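Local atomic coordinates of putative phosphohydrolase (PDB entry 3M1T), a protein that is a putative phosphohydrolase with an HDOD domain of the HD-phosphodiesterase clan, probably acting in signal transduction, though its substrate is not established. Residues A[116-121]-A[127-132]; A[135-140]-A[197-202]; A[226-231]-A[262-267]. One frame throughout, in Å; residues are numbered along the deposited sequence.

Contact 1: residues A[116-121]-A[127-132]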
ATOM      1  N   ILE A 116      -0.612  -6.244   7.711  1.00 11.02           N
ATOM      2  CA  ILE A 116       0.166  -5.920   8.897  1.00 11.17           C
ATOM      3  C   ILE A 116      -0.166  -4.515   9.395  1.00 11.43           C
ATOM      4  O   ILE A 116      -0.475  -4.309  10.567  1.00 11.42           O
ATOM      5  CB  ILE A 116       1.694  -6.087   8.685  1.00 11.00           C
ATOM      6  CG1 ILE A 116       2.070  -7.542   8.376  1.00 11.78           C
ATOM      7  CG2 ILE A 116       2.484  -5.577   9.945  1.00 10.68           C
ATOM      8  CD1 ILE A 116       3.432  -7.664   7.689  1.00 13.47           C
ATOM      9  N   CYS A 117      -0.194  -3.531   8.481  1.00 11.20           N
ATOM     10  CA  CYS A 117      -0.532  -2.175   8.897  1.00 10.87           C
ATOM     11  C   CYS A 117      -1.923  -2.082   9.580  1.00 10.77           C
ATOM     12  O   CYS A 117      -2.129  -1.367  10.542  1.00 10.62           O
ATOM     13  CB  CYS A 117      -0.549  -1.255   7.673  1.00 11.67           C
ATOM     14  SG  CYS A 117       1.061  -0.819   7.030  1.00 14.77           S
ATOM     15  N   GLN A 118      -2.899  -2.770   9.018  0.50 11.20           N
ATOM     16  CA  GLN A 118      -4.234  -2.792   9.570  0.50 12.17           C
ATOM     17  C   GLN A 118      -4.262  -3.256  11.034  0.50 12.43           C
ATOM     18  O   GLN A 118      -5.008  -2.714  11.859  0.50 13.03           O
ATOM     19  CB  GLN A 118      -5.112  -3.697   8.699  0.50 12.75           C
ATOM     20  CG  GLN A 118      -6.585  -3.565   8.944  0.50 14.93           C
ATOM     21  CD  GLN A 118      -7.412  -4.329   7.917  0.50 18.12           C
ATOM     22  OE1 GLN A 118      -7.228  -5.536   7.729  0.50 17.63           O
ATOM     23  NE2 GLN A 118      -8.334  -3.622   7.246  0.50 16.68           N
ATOM     24  N   GLU A 119      -3.475  -4.289  11.337  1.00 11.89           N
ATOM     25  CA  GLU A 119      -3.339  -4.805  12.687  1.00 12.00           C
ATOM     26  C   GLU A 119      -2.647  -3.779  13.595  1.00 11.80           C
ATOM     27  O   GLU A 119      -3.049  -3.571  14.732  1.00 12.41           O
ATOM     28  CB  GLU A 119      -2.509  -6.090  12.674  1.00 11.36           C
ATOM     29  CG  GLU A 119      -2.252  -6.684  14.053  1.00 10.90           C
ATOM     30  CD  GLU A 119      -3.515  -7.030  14.841  1.00 15.37           C
ATOM     31  OE1 GLU A 119      -4.560  -7.354  14.205  1.00 15.31           O
ATOM     32  OE2 GLU A 119      -3.427  -7.036  16.090  1.00 13.12           O
ATOM     33  N   LEU A 120      -1.596  -3.151  13.082  1.00 11.57           N
ATOM     34  CA  LEU A 120      -0.928  -2.102  13.867  1.00 11.37           C
ATOM     35  C   LEU A 120      -1.899  -0.971  14.213  1.00 10.89           C
ATOM     36  O   LEU A 120      -1.890  -0.458  15.329  1.00 11.38           O
ATOM     37  CB  LEU A 120       0.294  -1.541  13.126  1.00 10.92           C
ATOM     38  CG  LEU A 120       1.362  -2.540  12.726  1.00 10.18           C
ATOM     39  CD1 LEU A 120       2.531  -1.889  11.980  1.00 10.50           C
ATOM     40  CD2 LEU A 120       1.878  -3.360  13.928  1.00 11.46           C
ATOM     41  N   ALA A 121      -2.716  -0.558  13.233  1.00 10.24           N
ATOM     42  CA  ALA A 121      -3.707   0.501  13.448  1.00 10.94           C
ATOM     43  C   ALA A 121      -4.721   0.155  14.536  1.00 12.35           C
ATOM     44  O   ALA A 121      -5.131   0.992  15.355  1.00 13.89           O
ATOM     45  CB  ALA A 121      -4.465   0.797  12.123  1.00 10.71           C
ATOM     46  N   LEU A 127      -7.747   4.289  12.356  0.80 16.87           N
ATOM     47  CA  LEU A 127      -8.699   3.574  11.504  0.80 16.35           C
ATOM     48  C   LEU A 127      -7.963   2.451  10.756  0.80 15.57           C
ATOM     49  O   LEU A 127      -7.027   2.706  10.008  0.80 14.42           O
ATOM     50  CB  LEU A 127      -9.389   4.491  10.497  0.80 17.59           C
ATOM     51  CG  LEU A 127     -10.430   3.770   9.625  0.80 20.35           C
ATOM     52  CD1 LEU A 127     -11.640   3.278  10.440  0.80 21.03           C
ATOM     53  CD2 LEU A 127     -10.877   4.697   8.487  0.80 23.38           C
ATOM     54  N   PRO A 128      -8.403   1.208  10.930  1.00 15.52           N
ATOM     55  CA  PRO A 128      -7.616   0.119  10.338  1.00 15.87           C
ATOM     56  C   PRO A 128      -7.687   0.102   8.815  1.00 15.24           C
ATOM     57  O   PRO A 128      -6.700  -0.203   8.166  1.00 14.95           O
ATOM     58  CB  PRO A 128      -8.211  -1.141  10.981  1.00 16.70           C
ATOM     59  CG  PRO A 128      -8.740  -0.615  12.325  1.00 16.88           C
ATOM     60  CD  PRO A 128      -9.349   0.704  11.945  1.00 16.84           C
ATOM     61  N   GLU A 129      -8.814   0.526   8.254  1.00 16.00           N
ATOM     62  CA  GLU A 129      -8.973   0.563   6.803  1.00 16.21           C
ATOM     63  C   GLU A 129      -8.092   1.645   6.168  1.00 13.77           C
ATOM     64  O   GLU A 129      -7.606   1.480   5.046  1.00 12.99           O
ATOM     65  CB  GLU A 129     -10.428   0.722   6.423  1.00 18.27           C
ATOM     66  CG  GLU A 129     -11.262  -0.575   6.667  1.00 22.91           C
ATOM     67  CD  GLU A 129     -11.516  -0.888   8.137  1.00 27.39           C
ATOM     68  OE1 GLU A 129     -11.385   0.041   8.966  1.00 28.23           O
ATOM     69  OE2 GLU A 129     -11.857  -2.066   8.447  1.00 28.60           O
ATOM     70  N   GLU A 130      -7.823   2.743   6.875  1.00 13.54           N
ATOM     71  CA  GLU A 130      -6.909   3.734   6.371  1.00 12.35           C
ATOM     72  C   GLU A 130      -5.491   3.164   6.256  1.00 11.49           C
ATOM     73  O   GLU A 130      -4.766   3.389   5.272  1.00  9.95           O
ATOM     74  CB  GLU A 130      -6.928   4.994   7.280  1.00 13.44           C
ATOM     75  CG  GLU A 130      -5.921   6.012   6.902  1.00 16.05           C
ATOM     76  CD  GLU A 130      -5.651   6.995   8.051  1.00 20.01           C
ATOM     77  OE1 GLU A 130      -5.206   6.608   9.188  1.00 20.75           O
ATOM     78  OE2 GLU A 130      -5.892   8.156   7.771  1.00 19.88           O
ATOM     79  N   ALA A 131      -5.063   2.414   7.280  1.00 10.55           N
ATOM     80  CA  ALA A 131      -3.734   1.824   7.253  1.00 10.66           C
ATOM     81  C   ALA A 131      -3.614   0.771   6.172  1.00  9.37           C
ATOM     82  O   ALA A 131      -2.601   0.681   5.492  1.00  9.51           O
ATOM     83  CB  ALA A 131      -3.398   1.214   8.646  1.00 10.31           C
ATOM     84  N   PHE A 132      -4.667  -0.011   5.993  1.00 10.87           N
ATOM     85  CA  PHE A 132      -4.666  -1.007   4.909  1.00 10.56           C
ATOM     86  C   PHE A 132      -4.460  -0.288   3.549  1.00  9.93           C
ATOM     87  O   PHE A 132      -3.624  -0.691   2.715  1.00 10.02           O
ATOM     88  CB  PHE A 132      -5.971  -1.820   4.905  1.00 10.48           C
ATOM     89  CG  PHE A 132      -5.968  -2.927   3.891  1.00 11.98           C
ATOM     90  CD1 PHE A 132      -6.306  -2.696   2.575  1.00 14.18           C
ATOM     91  CD2 PHE A 132      -5.611  -4.212   4.276  1.00 16.00           C
ATOM     92  CE1 PHE A 132      -6.260  -3.756   1.633  1.00 17.17           C
ATOM     93  CE2 PHE A 132      -5.600  -5.284   3.355  1.00 15.12           C
ATOM     94  CZ  PHE A 132      -5.903  -5.037   2.043  1.00 16.58           C
TER

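Contact 2: residues A[135-140]-A[197-202]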
ATOM      1  N   GLY A 135      -0.969   0.824   2.965  1.00  9.98           N
ATOM      2  CA  GLY A 135      -0.230  -0.310   2.497  1.00 11.65           C
ATOM      3  C   GLY A 135      -0.425  -0.621   1.016  1.00 10.19           C
ATOM      4  O   GLY A 135       0.570  -0.831   0.292  1.00 11.60           O
ATOM      5  N   ILE A 136      -1.668  -0.570   0.548  1.00 11.28           N
ATOM      6  CA  ILE A 136      -1.956  -0.817  -0.878  1.00 11.46           C
ATOM      7  C   ILE A 136      -1.186   0.128  -1.756  1.00 11.13           C
ATOM      8  O   ILE A 136      -0.680  -0.273  -2.776  1.00 11.40           O
ATOM      9  CB  ILE A 136      -3.452  -0.700  -1.182  1.00 11.71           C
ATOM     10  CG1 ILE A 136      -4.182  -1.823  -0.485  1.00 11.89           C
ATOM     11  CG2 ILE A 136      -3.724  -0.632  -2.722  1.00 13.83           C
ATOM     12  CD1 ILE A 136      -3.676  -3.266  -0.831  1.00 17.41           C
ATOM     13  N   LEU A 137      -1.055   1.375  -1.323  1.00 10.37           N
ATOM     14  CA  LEU A 137      -0.456   2.443  -2.147  1.00 10.22           C
ATOM     15  C   LEU A 137       1.062   2.558  -1.988  1.00 10.79           C
ATOM     16  O   LEU A 137       1.715   3.249  -2.769  1.00 10.98           O
ATOM     17  CB  LEU A 137      -1.060   3.788  -1.764  1.00 10.34           C
ATOM     18  CG  LEU A 137      -2.531   3.952  -2.053  1.00 10.38           C
ATOM     19  CD1 LEU A 137      -3.107   5.269  -1.413  1.00 10.41           C
ATOM     20  CD2 LEU A 137      -2.803   3.872  -3.573  1.00 12.79           C
ATOM     21  N   HIS A 138       1.622   1.914  -0.956  1.00 10.51           N
ATOM     22  CA  HIS A 138       2.941   2.368  -0.516  1.00 11.02           C
ATOM     23  C   HIS A 138       4.089   2.152  -1.477  1.00 10.89           C
ATOM     24  O   HIS A 138       5.091   2.903  -1.431  1.00 12.05           O
ATOM     25  CB  HIS A 138       3.322   1.731   0.850  1.00 10.67           C
ATOM     26  CG  HIS A 138       3.955   0.400   0.741  1.00 12.17           C
ATOM     27  ND1 HIS A 138       3.228  -0.748   0.529  1.00 11.90           N
ATOM     28  CD2 HIS A 138       5.260   0.001   0.872  1.00 13.24           C
ATOM     29  CE1 HIS A 138       4.046  -1.785   0.538  1.00 14.21           C
ATOM     30  NE2 HIS A 138       5.282  -1.346   0.708  1.00 14.55           N
ATOM     31  N   SER A 139       3.998   1.124  -2.313  1.00 10.92           N
ATOM     32  CA  SER A 139       5.138   0.725  -3.137  1.00 12.26           C
ATOM     33  C   SER A 139       4.955   1.048  -4.608  1.00 13.11           C
ATOM     34  O   SER A 139       5.758   0.682  -5.467  1.00 11.96           O
ATOM     35  CB  SER A 139       5.422  -0.785  -2.960  1.00 14.98           C
ATOM     36  OG  SER A 139       6.770  -1.047  -3.340  1.00 17.95           O
ATOM     37  N   ILE A 140       3.887   1.757  -4.958  1.00 10.92           N
ATOM     38  CA  ILE A 140       3.651   2.010  -6.374  1.00 10.68           C
ATOM     39  C   ILE A 140       4.742   2.893  -7.006  1.00  9.42           C
ATOM     40  O   ILE A 140       4.994   2.791  -8.200  1.00 10.32           O
ATOM     41  CB  ILE A 140       2.275   2.570  -6.617  1.00 11.66           C
ATOM     42  CG1 ILE A 140       1.254   1.543  -6.107  1.00 11.96           C
ATOM     43  CG2 ILE A 140       2.046   2.884  -8.105  1.00 12.42           C
ATOM     44  CD1 ILE A 140      -0.224   2.054  -6.091  1.00 14.59           C
ATOM     45  N   LYS A 197       1.107  11.565   3.183  1.00  9.52           N
ATOM     46  CA  LYS A 197       2.242  11.794   4.109  1.00  8.97           C
ATOM     47  C   LYS A 197       2.772  10.451   4.631  1.00  9.21           C
ATOM     48  O   LYS A 197       4.005  10.290   4.776  1.00  9.09           O
ATOM     49  CB  LYS A 197       1.810  12.673   5.222  1.00  9.54           C
ATOM     50  CG  LYS A 197       2.969  12.988   6.188  1.00 10.91           C
ATOM     51  CD  LYS A 197       2.437  13.767   7.387  1.00 12.47           C
ATOM     52  CE  LYS A 197       3.575  14.222   8.290  1.00 13.78           C
ATOM     53  NZ  LYS A 197       3.004  14.942   9.447  1.00 13.59           N
ATOM     54  N   GLY A 198       1.887   9.482   4.820  1.00 10.52           N
ATOM     55  CA  GLY A 198       2.339   8.114   5.257  1.00 10.68           C
ATOM     56  C   GLY A 198       3.262   7.510   4.240  1.00 10.15           C
ATOM     57  O   GLY A 198       4.357   7.058   4.569  1.00 10.04           O
ATOM     58  N   ILE A 199       2.850   7.549   2.967  1.00  8.88           N
ATOM     59  CA  ILE A 199       3.656   7.045   1.870  1.00  9.81           C
ATOM     60  C   ILE A 199       5.001   7.783   1.798  1.00 10.47           C
ATOM     61  O   ILE A 199       6.059   7.169   1.663  1.00  9.66           O
ATOM     62  CB  ILE A 199       2.895   7.137   0.508  1.00  9.59           C
ATOM     63  CG1 ILE A 199       1.600   6.334   0.613  1.00 10.18           C
ATOM     64  CG2 ILE A 199       3.793   6.642  -0.631  1.00  9.88           C
ATOM     65  CD1 ILE A 199       0.592   6.726  -0.505  1.00  9.64           C
ATOM     66  N   GLN A 200       4.951   9.114   1.844  1.00 10.53           N
ATOM     67  CA  GLN A 200       6.110   9.971   1.710  1.00  9.70           C
ATOM     68  C   GLN A 200       7.222   9.635   2.720  1.00 10.76           C
ATOM     69  O   GLN A 200       8.385   9.581   2.345  1.00 10.87           O
ATOM     70  CB  GLN A 200       5.681  11.425   1.876  1.00  9.83           C
ATOM     71  CG  GLN A 200       6.818  12.385   1.802  1.00 11.33           C
ATOM     72  CD  GLN A 200       6.465  13.792   2.221  1.00 10.83           C
ATOM     73  OE1 GLN A 200       5.327  14.099   2.691  1.00 13.12           O
ATOM     74  NE2 GLN A 200       7.436  14.679   2.068  1.00 11.91           N
ATOM     75  N   PHE A 201       6.821   9.375   3.970  1.00 10.48           N
ATOM     76  CA  PHE A 201       7.817   9.213   5.035  1.00 11.23           C
ATOM     77  C   PHE A 201       8.080   7.770   5.401  1.00 11.55           C
ATOM     78  O   PHE A 201       8.758   7.510   6.391  1.00 11.81           O
ATOM     79  CB  PHE A 201       7.413  10.019   6.270  1.00 10.66           C
ATOM     80  CG  PHE A 201       7.756  11.475   6.170  1.00 12.79           C
ATOM     81  CD1 PHE A 201       9.033  11.915   6.487  1.00 14.67           C
ATOM     82  CD2 PHE A 201       6.812  12.375   5.729  1.00 13.05           C
ATOM     83  CE1 PHE A 201       9.367  13.240   6.348  1.00 16.32           C
ATOM     84  CE2 PHE A 201       7.132  13.720   5.576  1.00 12.71           C
ATOM     85  CZ  PHE A 201       8.412  14.134   5.910  1.00 14.68           C
ATOM     86  N   GLN A 202       7.616   6.809   4.589  1.00  9.83           N
ATOM     87  CA  GLN A 202       7.752   5.396   4.940  1.00 10.02           C
ATOM     88  C   GLN A 202       9.199   4.936   5.291  1.00 11.31           C
ATOM     89  O   GLN A 202       9.347   3.923   5.964  1.00 13.00           O
ATOM     90  CB  GLN A 202       7.187   4.532   3.833  1.00  9.40           C
ATOM     91  CG  GLN A 202       7.979   4.594   2.522  1.00  9.27           C
ATOM     92  CD  GLN A 202       7.308   3.804   1.443  1.00  8.61           C
ATOM     93  OE1 GLN A 202       7.543   2.608   1.254  1.00 10.65           O
ATOM     94  NE2 GLN A 202       6.340   4.472   0.742  1.00 10.85           N
TER

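Contact 3: residues A[226-231]-A[262-267]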
ATOM      1  N   ALA A 226       9.556  -7.994   5.061  1.00 13.27           N
ATOM      2  CA  ALA A 226      10.827  -8.269   4.376  1.00 14.43           C
ATOM      3  C   ALA A 226      11.648  -9.334   5.072  1.00 15.62           C
ATOM      4  O   ALA A 226      12.294 -10.207   4.450  1.00 17.70           O
ATOM      5  CB  ALA A 226      11.648  -7.032   4.247  1.00 13.84           C
ATOM      6  N   ASP A 227      11.683  -9.253   6.387  1.00 16.43           N
ATOM      7  CA  ASP A 227      12.659 -10.041   7.137  1.00 15.23           C
ATOM      8  C   ASP A 227      12.037 -11.195   7.891  1.00 15.19           C
ATOM      9  O   ASP A 227      12.770 -11.928   8.584  1.00 15.73           O
ATOM     10  CB  ASP A 227      13.436  -9.130   8.085  1.00 15.80           C
ATOM     11  CG  ASP A 227      14.402  -8.214   7.364  1.00 18.77           C
ATOM     12  OD1 ASP A 227      14.690  -8.450   6.165  1.00 23.02           O
ATOM     13  OD2 ASP A 227      14.894  -7.267   7.975  1.00 19.48           O
ATOM     14  N   TRP A 228      10.744 -11.424   7.759  1.00 14.21           N
ATOM     15  CA  TRP A 228      10.048 -12.457   8.526  1.00 15.24           C
ATOM     16  C   TRP A 228      10.781 -13.805   8.476  1.00 16.32           C
ATOM     17  O   TRP A 228      10.956 -14.483   9.499  1.00 14.68           O
ATOM     18  CB  TRP A 228       8.647 -12.658   7.974  1.00 14.54           C
ATOM     19  CG  TRP A 228       7.812 -13.654   8.689  1.00 14.63           C
ATOM     20  CD1 TRP A 228       7.683 -15.007   8.377  1.00 15.61           C
ATOM     21  CD2 TRP A 228       6.974 -13.431   9.825  1.00 13.07           C
ATOM     22  NE1 TRP A 228       6.828 -15.615   9.262  1.00 16.51           N
ATOM     23  CE2 TRP A 228       6.384 -14.677  10.164  1.00 17.20           C
ATOM     24  CE3 TRP A 228       6.685 -12.311  10.614  1.00 14.57           C
ATOM     25  CZ2 TRP A 228       5.514 -14.819  11.235  1.00 15.12           C
ATOM     26  CZ3 TRP A 228       5.818 -12.465  11.682  1.00 13.46           C
ATOM     27  CH2 TRP A 228       5.216 -13.688  11.956  1.00 17.37           C
ATOM     28  N   ASP A 229      11.166 -14.205   7.267  1.00 18.05           N
ATOM     29  CA  ASP A 229      11.810 -15.507   7.100  1.00 19.48           C
ATOM     30  C   ASP A 229      13.227 -15.615   7.618  1.00 19.57           C
ATOM     31  O   ASP A 229      13.789 -16.723   7.614  1.00 20.68           O
ATOM     32  CB  ASP A 229      11.752 -15.933   5.624  1.00 20.61           C
ATOM     33  CG  ASP A 229      10.353 -16.253   5.175  1.00 23.72           C
ATOM     34  OD1 ASP A 229       9.543 -16.728   5.996  1.00 29.25           O
ATOM     35  OD2 ASP A 229      10.040 -16.025   3.989  1.00 34.16           O
ATOM     36  N   LYS A 230      13.822 -14.517   8.056  1.00 19.21           N
ATOM     37  CA  LYS A 230      15.147 -14.499   8.592  1.00 20.49           C
ATOM     38  C   LYS A 230      15.142 -14.695  10.125  1.00 19.81           C
ATOM     39  O   LYS A 230      16.197 -14.923  10.723  1.00 20.40           O
ATOM     40  CB  LYS A 230      15.825 -13.182   8.258  1.00 21.48           C
ATOM     41  CG  LYS A 230      15.885 -12.876   6.764  1.00 23.36           C
ATOM     42  CD  LYS A 230      16.709 -11.616   6.507  1.00 25.96           C
ATOM     43  CE  LYS A 230      16.620 -11.176   5.025  1.00 28.23           C
ATOM     44  NZ  LYS A 230      15.295 -10.633   4.641  1.00 30.07           N
ATOM     45  N   ILE A 231      13.962 -14.660  10.753  1.00 18.57           N
ATOM     46  CA  ILE A 231      13.885 -14.632  12.235  1.00 18.02           C
ATOM     47  C   ILE A 231      13.325 -15.949  12.779  1.00 16.44           C
ATOM     48  O   ILE A 231      12.240 -16.352  12.416  1.00 16.25           O
ATOM     49  CB  ILE A 231      12.965 -13.451  12.693  1.00 17.36           C
ATOM     50  CG1 ILE A 231      13.420 -12.125  12.070  1.00 17.99           C
ATOM     51  CG2 ILE A 231      12.889 -13.340  14.200  1.00 17.13           C
ATOM     52  CD1 ILE A 231      14.776 -11.662  12.469  1.00 17.87           C
ATOM     53  N   LYS A 262      -0.430 -15.748  12.617  1.00 14.81           N
ATOM     54  CA  LYS A 262      -1.733 -16.240  12.146  1.00 15.83           C
ATOM     55  C   LYS A 262      -2.018 -15.695  10.736  1.00 16.54           C
ATOM     56  O   LYS A 262      -2.542 -16.407   9.874  1.00 17.30           O
ATOM     57  CB  LYS A 262      -2.871 -15.844  13.118  1.00 16.17           C
ATOM     58  CG  LYS A 262      -2.934 -16.636  14.440  1.00 19.48           C
ATOM     59  CD  LYS A 262      -4.244 -16.359  15.212  1.00 22.46           C
HETATM   60  N   MSE A 263      -1.629 -14.460  10.480  1.00 16.28           N
HETATM   61  CA  MSE A 263      -2.002 -13.802   9.212  1.00 16.50           C
HETATM   62  C   MSE A 263      -0.959 -13.925   8.122  1.00 16.78           C
HETATM   63  O   MSE A 263      -1.234 -13.585   6.942  1.00 16.42           O
HETATM   64  CB  MSE A 263      -2.292 -12.351   9.481  1.00 17.67           C
HETATM   65  CG  MSE A 263      -3.295 -12.203  10.600  1.00 18.42           C
HETATM   66 SE   MSE A 263      -3.943 -10.432  10.560  0.75 31.67          SE
HETATM   67  CE  MSE A 263      -2.361  -9.578  10.765  1.00 14.99           C
ATOM     68  N   HIS A 264       0.228 -14.384   8.486  1.00 15.51           N
ATOM     69  CA  HIS A 264       1.352 -14.440   7.566  1.00 16.03           C
ATOM     70  C   HIS A 264       0.954 -15.248   6.342  1.00 16.32           C
ATOM     71  O   HIS A 264       0.454 -16.363   6.464  1.00 16.13           O
ATOM     72  CB  HIS A 264       2.569 -15.125   8.191  1.00 16.95           C
ATOM     73  CG  HIS A 264       3.739 -15.215   7.257  1.00 17.79           C
ATOM     74  ND1 HIS A 264       4.113 -16.389   6.643  1.00 23.80           N
ATOM     75  CD2 HIS A 264       4.594 -14.266   6.808  1.00 19.43           C
ATOM     76  CE1 HIS A 264       5.161 -16.166   5.869  1.00 22.60           C
ATOM     77  NE2 HIS A 264       5.475 -14.889   5.955  1.00 21.74           N
ATOM     78  N   GLY A 265       1.171 -14.665   5.173  1.00 17.32           N
ATOM     79  CA  GLY A 265       0.852 -15.335   3.898  1.00 17.30           C
ATOM     80  C   GLY A 265      -0.500 -15.008   3.284  1.00 17.60           C
ATOM     81  O   GLY A 265      -0.737 -15.293   2.104  1.00 18.16           O
ATOM     82  N   GLN A 266      -1.417 -14.468   4.078  1.00 17.74           N
ATOM     83  CA  GLN A 266      -2.736 -14.126   3.613  1.00 19.01           C
ATOM     84  C   GLN A 266      -2.653 -13.045   2.537  1.00 18.91           C
ATOM     85  O   GLN A 266      -3.543 -12.964   1.686  1.00 17.57           O
ATOM     86  CB  GLN A 266      -3.613 -13.610   4.756  1.00 19.45           C
ATOM     87  CG  GLN A 266      -4.056 -14.678   5.746  1.00 24.03           C
ATOM     88  CD  GLN A 266      -4.875 -14.135   6.918  1.00 26.11           C
ATOM     89  OE1 GLN A 266      -5.270 -12.967   6.959  1.00 34.59           O
ATOM     90  NE2 GLN A 266      -5.119 -15.004   7.892  1.00 33.45           N
ATOM     91  N   GLY A 267      -1.632 -12.189   2.613  1.00 17.74           N
ATOM     92  CA  GLY A 267      -1.437 -11.154   1.591  1.00 17.39           C
ATOM     93  C   GLY A 267      -0.962 -11.765   0.282  1.00 18.89           C
ATOM     94  O   GLY A 267      -1.470 -11.448  -0.804  1.00 16.82           O
TER

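Contact 1: residues A[116-121]-A[127-132]
Ala121 and Ala131 meet methyl to methyl, their CB atoms 3.7 Å apart, where helix 103-124 turns back into helix 128-137. The two short segments run nearly antiparallel, at 150°, with axes only 7.4 Å apart, a helical hairpin that small residues make possible. On this tight side the Ala131 methyl also lies against the backbone: its CB is 3.4 Å from Cys117 O. Ala121 CB reaches Pro128 CA at 3.7 Å, and Cys117 CB packs on the Ala131 methyl. Pro128 suits the first turn of its helix, where an amide N-H is not needed for the helical pattern. Gln118, with CG anti to the backbone N (chi1 -166°), stretches along that first turn from Pro128 to Phe132. Its side chain crosses Pro128 at about a right angle, with Gln118 CG 3.6 Å from Pro128 CB, as close as the alanines.

Only the amide end of Gln118, on the partly exposed flank, is loose. It lies obliquely beside the Phe132 ring, the planes 34° apart, and Gln118 NE2 stays 4.0 Å from Glu129 OE2, too long for a firm bond. The hairpin is therefore held across these segments by close van der Waals fit, with polar groups gathered at its margin.

Contact 2: residues A[135-140]-A[197-202]
Gln202 and His138 both place CG between the backbone N and the carbonyl carbon, at chi1 67° and 86°, and these turns of the side chains bring amide and ring together. The glutamine is extended beyond CG, which carries its amide to the backbone of residues 135-140. There Gln202 NE2 donates to His138 O at 3.0 Å, nearly straight at 168°, the donor tilted somewhat from the carbonyl plane. The same nitrogen gives a second bond to Ile199 O, at 2.9 Å and on a lone pair of that carbonyl. Both acceptors lie close to the amide plane, so the two bonds fix its rotation, and one glutamine links two backbone carbonyls near helix ends. Gln202 OE1 comes to the edge of the His138 ring, 3.5 Å from His138 CD2, and accepts a hydrogen bond from Lys222 of helix 213-227.

In this all-helical HDOD domain, the contact joins the C-terminal part of helix 128-137 and the type I turn of residues 137-140 to the end of helix 193-200. His138 is tied back to the helix: its ND1 donates to Gly135 O at 2.7 Å, in the ring plane and on a lone pair, while His138 N bonds the same oxygen. An imidazole suits the place because its N-H can point back into the helix while its carbon edge faces the glutamine.

Apolar packing completes the join. Ile199 sends CD1 to Leu137 CB, 3.6 Å away, and the two side chains meet at a slant; branching at CB also lets Ile199 turn CG2 toward His138 O. Around them, Phe191 packs on Leu137, Ala186 of helix 178-188 on Ile199, and Val113 of helix 103-124 on His138.

Contact 3: residues A[226-231]-A[262-267]
Where helix 213-227 passes into a 3-10 turn at residues 228-230, and a type II turn at residues 263-266 joins helix 256-263 to helix 266-272, the backbones stay well apart, with Trp228 CA and His264 CA 9.0 Å from each other. Two flat side chains bridge that distance. Each has CG anti to the backbone N, with chi1 near 180°, which sends the rings outward to meet in an offset stack. The imidazole lies over the five-membered ring of the indole, with centroids 3.8 Å apart and planes 13° from parallel. The closest atoms are Trp228 CD1 and His264 NE2, at 3.3 Å. Tryptophan offers a broad face and histidine a smaller polar ring that can share it while remaining near solvent.

Asp229 lies beside the pair, its OD1 at the edge of the indole, in its plane, and 4.5 Å from His264 NE2; this carboxylate could favour a protonated imidazole, though only weakly at such a distance. Gly265 fits the turn because at its positive phi a side chain would jam against the preceding carbonyl.

Arg236 and Trp239 of helix 236-247 also pack on Trp228, as do Leu260 and Ala261 of helix 256-263. Glu112 of helix 103-124 touches His264 and accepts a hydrogen bond from Gly265 N, so the stack sits at a meeting of several helices, in a chain that has no strands.

How the contacts relate
Contact 2 is the most deeply buried, its centre about 6 Å from the centre of the chain, against about 11 Å for contact 1 and 16 Å for contact 3. Contact 1 is partly buried; contact 3, with two of its three touching residues exposed, lies nearest the surface. Contacts 1 and 2 share helix 128-137 within the HDOD domain, yet differ in chemistry: close apolar fit in a hairpin of two successive helices, and directed hydrogen bonds between segments 57 residues apart. Contact 3 depends on aromatic stacking between helix ends. It touches contact 1 where Glu119 CB meets Met263 CE at 4.0 Å, while helices 193-200 and 213-227, consecutive in the chain, relate it to contact 2.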